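Side-chain contacts in type II restriction enzyme MspI (Moraxella sp., PDB 1SA3), which recognizes the double-stranded DNA sequence 5'-CCGG-3' and cleaves it after the first cytosine, leaving fragments with 5'-phosphates: residues 152-157 / 245-250; 129-134 / 183-188; 7-12 / 35-40. One frame throughout, in Å; residues are numbered along the deposited sequence.

Interaction 1. Residues 152-157 / 245-250; sequences RKHQND and LNWTYA. With nucleotides of chain B.
H154, on helix 146-157, meets W247 where the helix packs against strand 246-249, an edge strand of the small three-stranded antiparallel sheet of this PDDEXK-clan endonuclease. The tight part is an edge-to-face (T-shaped) aromatic pair: the six-membered ring of W247 turns its edge to the imidazole face, planes at 64° and centroids 5.4 Å apart. W247 CE3 sits over the rim of that face, 3.8 Å from H154 CD2, while H154 CE1 lies 3.7 Å from W247 CB. With CG swung beside its own carbonyl carbon (chi1 -160°), H154 reaches from the helix to the strand. F241 and F260 meet the indole edge-to-face, F182 lies nearly parallel to it, and its NE1 is hydrogen-bonded to T243 OG1.

Away from these rings the contact loosens, and water takes over. Water 1, in the plane of the imidazole at its edge, bonds to H154 ND1 and donates to T248 O, a bridge from helix to strand. Farther along the strand T248 and Y249 meet the DNA: C5 of DC5 of chain B lies over one face of the Y249 ring, toward its rim, and DC4 of chain B gives its N4-H to T248 OG1 at 2.9 Å and 157°.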
loop_
_atom_site.group_PDB
_atom_site.type_symbol
_atom_site.label_atom_id
_atom_site.label_comp_id
_atom_site.label_asym_id
_atom_site.label_seq_id
_atom_site.Cartn_x
_atom_site.Cartn_y
_atom_site.Cartn_z
ATOM N N ARG E 152 13.264 18.649 6.366
ATOM C CA ARG E 152 13.039 18.898 7.787
ATOM C C ARG E 152 12.150 20.119 7.992
ATOM O O ARG E 152 11.351 20.154 8.924
ATOM C CB ARG E 152 14.365 19.116 8.531
ATOM C CG ARG E 152 14.234 19.061 10.054
ATOM C CD ARG E 152 15.402 19.736 10.774
ATOM N NE ARG E 152 16.704 19.211 10.376
ATOM C CZ ARG E 152 17.144 17.980 10.629
ATOM N NH1 ARG E 152 16.391 17.114 11.290
ATOM N NH2 ARG E 152 18.354 17.617 10.225
ATOM N N LYS E 153 12.301 21.128 7.136
ATOM C CA LYS E 153 11.490 22.334 7.244
ATOM C C LYS E 153 10.027 21.960 7.047
ATOM O O LYS E 153 9.150 22.460 7.749
ATOM C CB LYS E 153 11.886 23.367 6.188
ATOM C CG LYS E 153 11.012 24.621 6.220
ATOM C CD LYS E 153 11.438 25.649 5.177
ATOM C CE LYS E 153 10.533 26.881 5.198
ATOM N NZ LYS E 153 10.470 27.516 6.553
ATOM N N HIS E 154 9.779 21.082 6.079
ATOM C CA HIS E 154 8.424 20.628 5.787
ATOM C C HIS E 154 7.878 19.907 7.020
ATOM O O HIS E 154 6.732 20.115 7.423
ATOM C CB HIS E 154 8.438 19.678 4.591
ATOM C CG HIS E 154 7.106 19.526 3.923
ATOM N ND1 HIS E 154 6.015 18.973 4.556
ATOM C CD2 HIS E 154 6.687 19.874 2.683
ATOM C CE1 HIS E 154 4.980 18.989 3.735
ATOM N NE2 HIS E 154 5.362 19.530 2.592
ATOM N N GLN E 155 8.706 19.058 7.623
ATOM C CA GLN E 155 8.284 18.331 8.811
ATOM C C GLN E 155 7.941 19.304 9.930
ATOM O O GLN E 155 6.880 19.204 10.547
ATOM C CB GLN E 155 9.387 17.373 9.269
ATOM C CG GLN E 155 9.155 16.735 10.641
ATOM C CD GLN E 155 10.105 15.567 10.912
ATOM O OE1 GLN E 155 10.041 14.531 10.244
ATOM N NE2 GLN E 155 10.991 15.736 11.889
ATOM N N ASN E 156 8.824 20.262 10.187
ATOM C CA ASN E 156 8.568 21.220 11.255
ATOM C C ASN E 156 7.372 22.131 11.040
ATOM O O ASN E 156 6.668 22.452 11.993
ATOM C CB ASN E 156 9.813 22.071 11.518
ATOM C CG ASN E 156 10.881 21.308 12.264
ATOM O OD1 ASN E 156 10.580 20.520 13.165
ATOM N ND2 ASN E 156 12.136 21.540 11.904
ATOM N N ASP E 157 7.147 22.558 9.800
ATOM C CA ASP E 157 6.032 23.446 9.495
ATOM C C ASP E 157 4.712 22.686 9.345
ATOM O O ASP E 157 3.635 23.270 9.455
ATOM C CB ASP E 157 6.307 24.232 8.204
ATOM C CG ASP E 157 7.443 25.237 8.350
ATOM O OD1 ASP E 157 7.852 25.527 9.490
ATOM O OD2 ASP E 157 7.916 25.749 7.316
ATOM N N LEU E 245 3.742 11.604 -4.382
ATOM C CA LEU E 245 3.126 11.283 -3.103
ATOM C C LEU E 245 2.651 12.612 -2.532
ATOM O O LEU E 245 3.182 13.666 -2.891
ATOM C CB LEU E 245 4.156 10.664 -2.152
ATOM C CG LEU E 245 4.763 9.326 -2.579
ATOM C CD1 LEU E 245 5.804 8.898 -1.552
ATOM C CD2 LEU E 245 3.664 8.277 -2.699
ATOM N N ASN E 246 1.655 12.571 -1.656
ATOM C CA ASN E 246 1.166 13.793 -1.036
ATOM C C ASN E 246 1.848 13.914 0.316
ATOM O O ASN E 246 1.699 13.037 1.170
ATOM C CB ASN E 246 -0.350 13.738 -0.849
ATOM C CG ASN E 246 -1.080 13.420 -2.139
ATOM O OD1 ASN E 246 -1.166 12.265 -2.553
ATOM N ND2 ASN E 246 -1.593 14.450 -2.791
ATOM N N TRP E 247 2.617 14.988 0.496
ATOM C CA TRP E 247 3.332 15.233 1.746
ATOM C C TRP E 247 2.478 16.024 2.739
ATOM O O TRP E 247 1.975 17.099 2.416
ATOM C CB TRP E 247 4.610 16.044 1.479
ATOM C CG TRP E 247 5.676 15.345 0.685
ATOM C CD1 TRP E 247 5.503 14.401 -0.277
ATOM C CD2 TRP E 247 7.090 15.607 0.746
ATOM N NE1 TRP E 247 6.719 14.055 -0.829
ATOM C CE2 TRP E 247 7.709 14.782 -0.216
ATOM C CE3 TRP E 247 7.885 16.463 1.520
ATOM C CZ2 TRP E 247 9.093 14.785 -0.429
ATOM C CZ3 TRP E 247 9.267 16.468 1.308
ATOM C CH2 TRP E 247 9.852 15.630 0.340
ATOM N N THR E 248 2.322 15.510 3.953
ATOM C CA THR E 248 1.559 16.239 4.958
ATOM C C THR E 248 2.093 15.871 6.343
ATOM O O THR E 248 3.247 15.439 6.463
ATOM C CB THR E 248 0.033 15.961 4.817
ATOM O OG1 THR E 248 -0.685 16.706 5.809
ATOM C CG2 THR E 248 -0.265 14.482 4.957
ATOM N N TYR E 249 1.301 16.037 7.395
ATOM C CA TYR E 249 1.819 15.719 8.719
ATOM C C TYR E 249 1.041 14.668 9.494
ATOM O O TYR E 249 -0.166 14.477 9.292
ATOM C CB TYR E 249 1.947 16.994 9.576
ATOM C CG TYR E 249 0.651 17.504 10.182
ATOM C CD1 TYR E 249 -0.224 18.319 9.456
ATOM C CD2 TYR E 249 0.313 17.189 11.497
ATOM C CE1 TYR E 249 -1.403 18.811 10.038
ATOM C CE2 TYR E 249 -0.858 17.663 12.079
ATOM C CZ TYR E 249 -1.707 18.472 11.353
ATOM O OH TYR E 249 -2.854 18.931 11.960
ATOM N N ALA E 250 1.759 13.977 10.368
ATOM C CA ALA E 250 1.180 12.948 11.220
ATOM C C ALA E 250 0.713 13.696 12.459
ATOM O O ALA E 250 1.481 14.447 13.057
ATOM C CB ALA E 250 2.239 11.902 11.591
ATOM P P DC B 5 -6.350 22.669 12.235
ATOM O OP1 DC B 5 -7.379 23.605 12.764
ATOM O OP2 DC B 5 -4.946 22.793 12.688
ATOM O "O5'" DC B 5 -6.841 21.205 12.628
ATOM C "C5'" DC B 5 -6.346 20.060 11.961
ATOM C "C4'" DC B 5 -7.308 18.910 12.132
ATOM O "O4'" DC B 5 -7.041 17.954 11.080
ATOM C "C3'" DC B 5 -7.211 18.153 13.462
ATOM O "O3'" DC B 5 -8.505 17.904 14.023
ATOM C "C2'" DC B 5 -6.545 16.843 13.081
ATOM C "C1'" DC B 5 -6.923 16.657 11.622
ATOM N N1 DC B 5 -5.898 15.940 10.853
ATOM C C2 DC B 5 -6.249 14.738 10.263
ATOM O O2 DC B 5 -7.425 14.368 10.345
ATOM N N3 DC B 5 -5.305 14.011 9.622
ATOM C C4 DC B 5 -4.049 14.467 9.545
ATOM N N4 DC B 5 -3.147 13.709 8.917
ATOM C C5 DC B 5 -3.667 15.717 10.109
ATOM C C6 DC B 5 -4.616 16.419 10.746
ATOM P P DC B 4 -2.134 24.471 7.187
ATOM O OP1 DC B 4 -2.316 25.885 7.604
ATOM O OP2 DC B 4 -0.846 23.792 7.450
ATOM O "O5'" DC B 4 -3.311 23.607 7.823
ATOM C "C5'" DC B 4 -4.668 24.020 7.657
ATOM C "C4'" DC B 4 -5.608 23.087 8.383
ATOM O "O4'" DC B 4 -5.676 21.818 7.693
ATOM C "C3'" DC B 4 -5.253 22.767 9.838
ATOM O "O3'" DC B 4 -6.449 22.738 10.632
ATOM C "C2'" DC B 4 -4.674 21.369 9.741
ATOM C "C1'" DC B 4 -5.537 20.781 8.648
ATOM N N1 DC B 4 -4.979 19.595 7.978
ATOM C C2 DC B 4 -5.782 18.456 7.860
ATOM O O2 DC B 4 -6.952 18.506 8.276
ATOM N N3 DC B 4 -5.269 17.334 7.298
ATOM C C4 DC B 4 -4.009 17.327 6.857
ATOM N N4 DC B 4 -3.532 16.194 6.327
ATOM C C5 DC B 4 -3.175 18.483 6.943
ATOM C C6 DC B 4 -3.699 19.587 7.502
HETATM O O HOH W 1 5.237 17.403 6.721
#

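Interaction 2. Residues 129-134 / 183-188; sequences AEYDVE and IRWCVT. With nucleotides of chain A.
A129 turns its CB toward helix 183-188 and lies 4.0 Å from C186 O; A129 and C186 are the closest pair of the two segments, CA to CA 6.9 Å. E130, next along the strand, faces the DNA instead: its OE1 is 3.2 Å from C5 of DC4 of chain A, and K257 forms a salt bridge with its OE2.

Y131 carries the contact. CG beside the backbone N (chi1 -51°) carries the phenol toward the helix, where it and W185 run past one another head to tail. The CZ3 corner of the indole sits over the centre of the phenol face, 3.5 Å from Y131 CE1, the ring planes inclined at 45°. At the ring's edge Y131 OH donates to C186 O at 2.7 Å, tilted 30° from the carbonyl plane. That bond and the indole together fix how the phenol is turned.

D132 then N-caps helix 133-140, its OD2 accepting from E134 N at 3.1 Å from above the carboxylate plane. Y131 and W185 both also touch I136 of this helix. Backbone bonds of A129 with F260 and Y131 with M258 pair strand 127-131 with strand 258-261, while the Y131 side chain packs between helices 179-188 and 133-140.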
loop_
_atom_site.group_PDB
_atom_site.type_symbol
_atom_site.label_atom_id
_atom_site.label_comp_id
_atom_site.label_asym_id
_atom_site.label_seq_id
_atom_site.Cartn_x
_atom_site.Cartn_y
_atom_site.Cartn_z
ATOM N N ALA E 129 2.111 5.970 5.232
ATOM C CA ALA E 129 3.051 5.874 6.348
ATOM C C ALA E 129 3.427 7.229 6.913
ATOM O O ALA E 129 3.153 8.271 6.313
ATOM C CB ALA E 129 4.315 5.140 5.902
ATOM N N GLU E 130 4.049 7.202 8.085
ATOM C CA GLU E 130 4.514 8.415 8.736
ATOM C C GLU E 130 5.942 8.146 9.209
ATOM O O GLU E 130 6.256 7.046 9.680
ATOM C CB GLU E 130 3.605 8.794 9.912
ATOM C CG GLU E 130 3.462 7.742 10.998
ATOM C CD GLU E 130 2.637 8.254 12.163
ATOM O OE1 GLU E 130 1.449 8.599 11.960
ATOM O OE2 GLU E 130 3.180 8.322 13.283
ATOM N N TYR E 131 6.814 9.139 9.057
ATOM C CA TYR E 131 8.206 8.962 9.452
ATOM C C TYR E 131 8.851 10.265 9.879
ATOM O O TYR E 131 8.391 11.344 9.519
ATOM C CB TYR E 131 9.056 8.442 8.285
ATOM C CG TYR E 131 8.566 7.220 7.539
ATOM C CD1 TYR E 131 7.995 7.346 6.275
ATOM C CD2 TYR E 131 8.750 5.939 8.055
ATOM C CE1 TYR E 131 7.629 6.235 5.535
ATOM C CE2 TYR E 131 8.381 4.808 7.315
ATOM C CZ TYR E 131 7.824 4.971 6.059
ATOM O OH TYR E 131 7.460 3.878 5.316
ATOM N N ASP E 132 9.945 10.153 10.628
ATOM C CA ASP E 132 10.695 11.331 11.013
ATOM C C ASP E 132 11.660 11.545 9.846
ATOM O O ASP E 132 12.064 10.588 9.187
ATOM C CB ASP E 132 11.503 11.087 12.283
ATOM C CG ASP E 132 12.396 12.254 12.614
ATOM O OD1 ASP E 132 11.860 13.315 12.997
ATOM O OD2 ASP E 132 13.631 12.118 12.468
ATOM N N VAL E 133 12.035 12.794 9.599
ATOM C CA VAL E 133 12.940 13.116 8.509
ATOM C C VAL E 133 14.228 12.289 8.503
ATOM O O VAL E 133 14.663 11.826 7.453
ATOM C CB VAL E 133 13.303 14.623 8.545
ATOM C CG1 VAL E 133 14.011 14.952 9.857
ATOM C CG2 VAL E 133 14.176 14.985 7.353
ATOM N N GLU E 134 14.844 12.091 9.663
ATOM C CA GLU E 134 16.102 11.337 9.718
ATOM C C GLU E 134 15.928 9.885 9.269
ATOM O O GLU E 134 16.820 9.298 8.650
ATOM C CB GLU E 134 16.677 11.375 11.138
ATOM C CG GLU E 134 17.083 12.768 11.633
ATOM C CD GLU E 134 18.279 13.344 10.885
ATOM O OE1 GLU E 134 18.976 12.582 10.180
ATOM O OE2 GLU E 134 18.527 14.561 11.008
ATOM N N ILE E 183 10.106 6.929 -3.175
ATOM C CA ILE E 183 8.798 6.293 -3.273
ATOM C C ILE E 183 8.829 4.838 -2.823
ATOM O O ILE E 183 8.014 4.413 -2.006
ATOM C CB ILE E 183 8.255 6.336 -4.710
ATOM C CG1 ILE E 183 8.134 7.786 -5.177
ATOM C CG2 ILE E 183 6.890 5.666 -4.759
ATOM C CD1 ILE E 183 8.000 7.940 -6.671
ATOM N N ARG E 184 9.770 4.075 -3.363
ATOM C CA ARG E 184 9.882 2.662 -3.018
ATOM C C ARG E 184 10.113 2.472 -1.520
ATOM O O ARG E 184 9.506 1.599 -0.898
ATOM C CB ARG E 184 11.019 2.017 -3.824
ATOM C CG ARG E 184 11.098 0.507 -3.716
ATOM C CD ARG E 184 12.210 -0.044 -4.616
ATOM N NE ARG E 184 11.952 0.202 -6.033
ATOM C CZ ARG E 184 11.136 -0.522 -6.791
ATOM N NH1 ARG E 184 10.486 -1.556 -6.274
ATOM N NH2 ARG E 184 10.971 -0.216 -8.075
ATOM N N TRP E 185 10.971 3.299 -0.926
ATOM C CA TRP E 185 11.237 3.161 0.499
ATOM C C TRP E 185 10.020 3.534 1.349
ATOM O O TRP E 185 9.730 2.879 2.348
ATOM C CB TRP E 185 12.434 4.016 0.918
ATOM C CG TRP E 185 12.764 3.840 2.357
ATOM C CD1 TRP E 185 13.567 2.883 2.906
ATOM C CD2 TRP E 185 12.230 4.590 3.451
ATOM N NE1 TRP E 185 13.565 2.989 4.275
ATOM C CE2 TRP E 185 12.751 4.029 4.637
ATOM C CE3 TRP E 185 11.358 5.682 3.543
ATOM C CZ2 TRP E 185 12.426 4.524 5.907
ATOM C CZ3 TRP E 185 11.035 6.174 4.802
ATOM C CH2 TRP E 185 11.569 5.594 5.968
ATOM N N CYS E 186 9.307 4.582 0.953
ATOM C CA CYS E 186 8.127 5.007 1.699
ATOM C C CYS E 186 7.052 3.924 1.789
ATOM O O CYS E 186 6.439 3.749 2.841
ATOM C CB CYS E 186 7.508 6.259 1.072
ATOM S SG CYS E 186 8.300 7.797 1.566
ATOM N N VAL E 187 6.822 3.207 0.691
ATOM C CA VAL E 187 5.797 2.161 0.677
ATOM C C VAL E 187 6.287 0.748 0.989
ATOM O O VAL E 187 5.470 -0.133 1.237
ATOM C CB VAL E 187 5.024 2.130 -0.674
ATOM C CG1 VAL E 187 4.347 3.469 -0.904
ATOM C CG2 VAL E 187 5.965 1.809 -1.839
ATOM N N THR E 188 7.601 0.515 0.994
ATOM C CA THR E 188 8.098 -0.836 1.288
ATOM C C THR E 188 9.135 -0.936 2.396
ATOM O O THR E 188 9.405 -2.029 2.892
ATOM C CB THR E 188 8.750 -1.497 0.058
ATOM O OG1 THR E 188 9.986 -0.828 -0.236
ATOM C CG2 THR E 188 7.815 -1.452 -1.141
ATOM P P DC A 4 3.750 2.791 12.404
ATOM O OP1 DC A 4 4.497 1.571 12.039
ATOM O OP2 DC A 4 4.082 4.081 11.748
ATOM O "O5'" DC A 4 2.217 2.483 12.148
ATOM C "C5'" DC A 4 1.638 1.313 12.695
ATOM C "C4'" DC A 4 0.192 1.219 12.284
ATOM O "O4'" DC A 4 -0.566 2.201 13.033
ATOM C "C3'" DC A 4 -0.050 1.504 10.798
ATOM O "O3'" DC A 4 -0.862 0.467 10.240
ATOM C "C2'" DC A 4 -0.730 2.867 10.799
ATOM C "C1'" DC A 4 -1.412 2.924 12.164
ATOM N N1 DC A 4 -1.564 4.285 12.714
ATOM C C2 DC A 4 -2.776 4.644 13.336
ATOM O O2 DC A 4 -3.681 3.801 13.438
ATOM N N3 DC A 4 -2.926 5.903 13.806
ATOM C C4 DC A 4 -1.934 6.789 13.677
ATOM N N4 DC A 4 -2.140 8.028 14.134
ATOM C C5 DC A 4 -0.688 6.446 13.069
ATOM C C6 DC A 4 -0.547 5.196 12.608
ATOM P P DC A 3 6.424 6.808 17.138
ATOM O OP1 DC A 3 7.726 6.142 16.912
ATOM O OP2 DC A 3 6.230 8.214 16.703
ATOM O "O5'" DC A 3 5.307 5.903 16.464
ATOM C "C5'" DC A 3 5.175 4.546 16.868
ATOM C "C4'" DC A 3 4.021 3.889 16.153
ATOM O "O4'" DC A 3 2.762 4.315 16.726
ATOM C "C3'" DC A 3 3.934 4.146 14.648
ATOM O "O3'" DC A 3 3.811 2.883 14.001
ATOM C "C2'" DC A 3 2.685 5.010 14.496
ATOM C "C1'" DC A 3 1.832 4.612 15.702
ATOM N N1 DC A 3 0.924 5.652 16.232
ATOM C C2 DC A 3 -0.428 5.329 16.484
ATOM O O2 DC A 3 -0.840 4.194 16.212
ATOM N N3 DC A 3 -1.242 6.267 17.019
ATOM C C4 DC A 3 -0.766 7.482 17.298
ATOM N N4 DC A 3 -1.603 8.372 17.833
ATOM C C5 DC A 3 0.592 7.841 17.039
ATOM C C6 DC A 3 1.391 6.908 16.505
#

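Interaction 3. Residues 7-12 / 35-40; sequences SKLYDD and EKYILD. With NA (sodium ion), chain G.
Two N-terminal helices pack here, 4-12 against 23-41, and L9 of the first is the residue that plugs the second. Its two methyls divide the work. CD1 rests on the backbone of Y37, 3.5 Å from Y37 CA, and touches the start of the side chain at CB; CD2 lies 3.6 Å from K36 CD and as near to D40 OD2. The first two torsions of L9 (chi1 -60°, chi2 -176°) together set both methyls against the other helix, and the leucine crosses the tyrosine side chain at about a right angle. The Y37 ring continues past this point, and its OH bonds to E59 and Q58.

The short segments run 135° apart, with axes 10.6 Å from each other at their closest, so this is an obliquely antiparallel helix pair. On another side of helix 23-41, E35 binds the sodium ion through both OE1 and OE2, together with D84, D99 and waters 3 and 4, at what is probably the active-site metal position of this PDDEXK-clan enzyme.

Beside the L9 methyls the contact turns polar. K36, bent at its second torsion, reaches along the helix to D40 in a salt bridge, NZ meeting the syn lone pair of OD2 at 2.8 Å. The same NZ donates to water 2, and water 2 in turn donates to D12 OD2, which K8 holds by a weak salt bridge within its own helix.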
loop_
_atom_site.group_PDB
_atom_site.type_symbol
_atom_site.label_atom_id
_atom_site.label_comp_id
_atom_site.label_asym_id
_atom_site.label_seq_id
_atom_site.Cartn_x
_atom_site.Cartn_y
_atom_site.Cartn_z
ATOM N N SER E 7 -20.862 -10.927 1.445
ATOM C CA SER E 7 -22.024 -10.886 2.323
ATOM C C SER E 7 -21.684 -11.646 3.594
ATOM O O SER E 7 -22.031 -11.227 4.696
ATOM C CB SER E 7 -23.240 -11.517 1.642
ATOM O OG SER E 7 -24.357 -11.498 2.521
ATOM N N LYS E 8 -20.986 -12.763 3.435
ATOM C CA LYS E 8 -20.585 -13.570 4.578
ATOM C C LYS E 8 -19.617 -12.810 5.473
ATOM O O LYS E 8 -19.766 -12.804 6.696
ATOM C CB LYS E 8 -19.931 -14.872 4.116
ATOM C CG LYS E 8 -19.266 -15.648 5.242
ATOM C CD LYS E 8 -18.541 -16.883 4.716
ATOM C CE LYS E 8 -17.470 -17.353 5.689
ATOM N NZ LYS E 8 -18.035 -17.700 7.017
ATOM N N LEU E 9 -18.622 -12.169 4.864
ATOM C CA LEU E 9 -17.639 -11.420 5.639
ATOM C C LEU E 9 -18.267 -10.220 6.348
ATOM O O LEU E 9 -17.950 -9.947 7.504
ATOM C CB LEU E 9 -16.481 -10.962 4.738
ATOM C CG LEU E 9 -15.703 -12.093 4.044
ATOM C CD1 LEU E 9 -14.537 -11.521 3.255
ATOM C CD2 LEU E 9 -15.194 -13.082 5.077
ATOM N N TYR E 10 -19.159 -9.503 5.672
ATOM C CA TYR E 10 -19.793 -8.357 6.324
ATOM C C TYR E 10 -20.586 -8.826 7.538
ATOM O O TYR E 10 -20.691 -8.119 8.536
ATOM C CB TYR E 10 -20.714 -7.603 5.360
ATOM C CG TYR E 10 -20.014 -6.516 4.581
ATOM C CD1 TYR E 10 -19.029 -6.826 3.643
ATOM C CD2 TYR E 10 -20.311 -5.170 4.804
ATOM C CE1 TYR E 10 -18.356 -5.824 2.949
ATOM C CE2 TYR E 10 -19.642 -4.162 4.113
ATOM C CZ TYR E 10 -18.666 -4.496 3.186
ATOM O OH TYR E 10 -18.009 -3.504 2.487
ATOM N N ASP E 11 -21.136 -10.031 7.449
ATOM C CA ASP E 11 -21.908 -10.579 8.547
ATOM C C ASP E 11 -20.981 -10.994 9.680
ATOM O O ASP E 11 -21.235 -10.662 10.841
ATOM C CB ASP E 11 -22.729 -11.781 8.073
ATOM C CG ASP E 11 -23.711 -12.266 9.127
ATOM O OD1 ASP E 11 -24.583 -11.466 9.533
ATOM O OD2 ASP E 11 -23.611 -13.440 9.552
ATOM N N ASP E 12 -19.901 -11.704 9.348
ATOM C CA ASP E 12 -18.954 -12.154 10.367
ATOM C C ASP E 12 -18.346 -10.972 11.126
ATOM O O ASP E 12 -18.013 -11.090 12.303
ATOM C CB ASP E 12 -17.804 -12.973 9.754
ATOM C CG ASP E 12 -18.280 -14.184 8.964
ATOM O OD1 ASP E 12 -19.312 -14.790 9.330
ATOM O OD2 ASP E 12 -17.598 -14.542 7.980
ATOM N N GLU E 35 -8.908 -7.406 4.274
ATOM C CA GLU E 35 -7.687 -8.201 4.273
ATOM C C GLU E 35 -8.166 -9.646 4.190
ATOM O O GLU E 35 -7.661 -10.450 3.409
ATOM C CB GLU E 35 -6.887 -8.021 5.562
ATOM C CG GLU E 35 -5.693 -8.976 5.636
ATOM C CD GLU E 35 -4.893 -8.840 6.911
ATOM O OE1 GLU E 35 -4.691 -7.695 7.364
ATOM O OE2 GLU E 35 -4.455 -9.878 7.450
ATOM N N LYS E 36 -9.170 -9.966 4.996
ATOM C CA LYS E 36 -9.715 -11.313 5.039
ATOM C C LYS E 36 -10.332 -11.718 3.702
ATOM O O LYS E 36 -10.306 -12.887 3.330
ATOM C CB LYS E 36 -10.755 -11.408 6.161
ATOM C CG LYS E 36 -10.793 -12.753 6.869
ATOM C CD LYS E 36 -11.846 -13.658 6.292
ATOM C CE LYS E 36 -12.014 -14.913 7.144
ATOM N NZ LYS E 36 -13.247 -15.657 6.753
ATOM N N TYR E 37 -10.886 -10.745 2.986
ATOM C CA TYR E 37 -11.502 -10.989 1.683
ATOM C C TYR E 37 -10.439 -11.554 0.737
ATOM O O TYR E 37 -10.694 -12.511 0.005
ATOM C CB TYR E 37 -12.080 -9.674 1.155
ATOM C CG TYR E 37 -12.939 -9.755 -0.096
ATOM C CD1 TYR E 37 -13.667 -10.903 -0.419
ATOM C CD2 TYR E 37 -13.069 -8.643 -0.924
ATOM C CE1 TYR E 37 -14.508 -10.927 -1.548
ATOM C CE2 TYR E 37 -13.887 -8.652 -2.026
ATOM C CZ TYR E 37 -14.608 -9.793 -2.340
ATOM O OH TYR E 37 -15.430 -9.759 -3.438
ATOM N N ILE E 38 -9.240 -10.975 0.767
ATOM C CA ILE E 38 -8.150 -11.460 -0.080
ATOM C C ILE E 38 -7.698 -12.840 0.393
ATOM O O ILE E 38 -7.508 -13.740 -0.419
ATOM C CB ILE E 38 -6.925 -10.497 -0.057
ATOM C CG1 ILE E 38 -7.299 -9.149 -0.676
ATOM C CG2 ILE E 38 -5.742 -11.107 -0.819
ATOM C CD1 ILE E 38 -7.630 -9.202 -2.162
ATOM N N LEU E 39 -7.539 -13.008 1.704
ATOM C CA LEU E 39 -7.097 -14.280 2.252
ATOM C C LEU E 39 -8.025 -15.431 1.862
ATOM O O LEU E 39 -7.555 -16.524 1.530
ATOM C CB LEU E 39 -6.974 -14.197 3.775
ATOM C CG LEU E 39 -5.952 -13.217 4.373
ATOM C CD1 LEU E 39 -6.105 -13.196 5.886
ATOM C CD2 LEU E 39 -4.535 -13.624 4.000
ATOM N N ASP E 40 -9.331 -15.183 1.881
ATOM C CA ASP E 40 -10.297 -16.218 1.530
ATOM C C ASP E 40 -10.310 -16.540 0.038
ATOM O O ASP E 40 -10.467 -17.696 -0.351
ATOM C CB ASP E 40 -11.702 -15.813 1.989
ATOM C CG ASP E 40 -11.899 -15.986 3.488
ATOM O OD1 ASP E 40 -10.990 -16.529 4.151
ATOM O OD2 ASP E 40 -12.968 -15.581 3.997
HETATM NA NA NA G . -2.813 -8.060 8.724
HETATM O O HOH W 2 -14.744 -14.133 8.451
HETATM O O HOH W 3 -0.857 -7.780 9.879
HETATM O O HOH W 4 -2.766 -5.659 8.648
#

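Overall arrangement
Interactions 1 and 2 are neighbours, their centres 12 Å apart, and both reach the three-stranded antiparallel sheet: 127-131 and 246-249 are its outer strands, with 258-261 between them. They meet directly where Q155 of helix 146-157 grips the start of helix 133-140, probably by hydrogen bonds to V133 N and D132 OD1. Their segments alternate along the chain, in the order 129-134, 152-157, 183-188, 245-250. Interaction 3 closes before either opens and lies across the chain's centre, about 36 Å from interaction 1 and 30 Å from interaction 2, centre to centre. One end of the molecule thus holds base-contacting strands, while helix 23-41 of interaction 3 brings E35 to the sodium site.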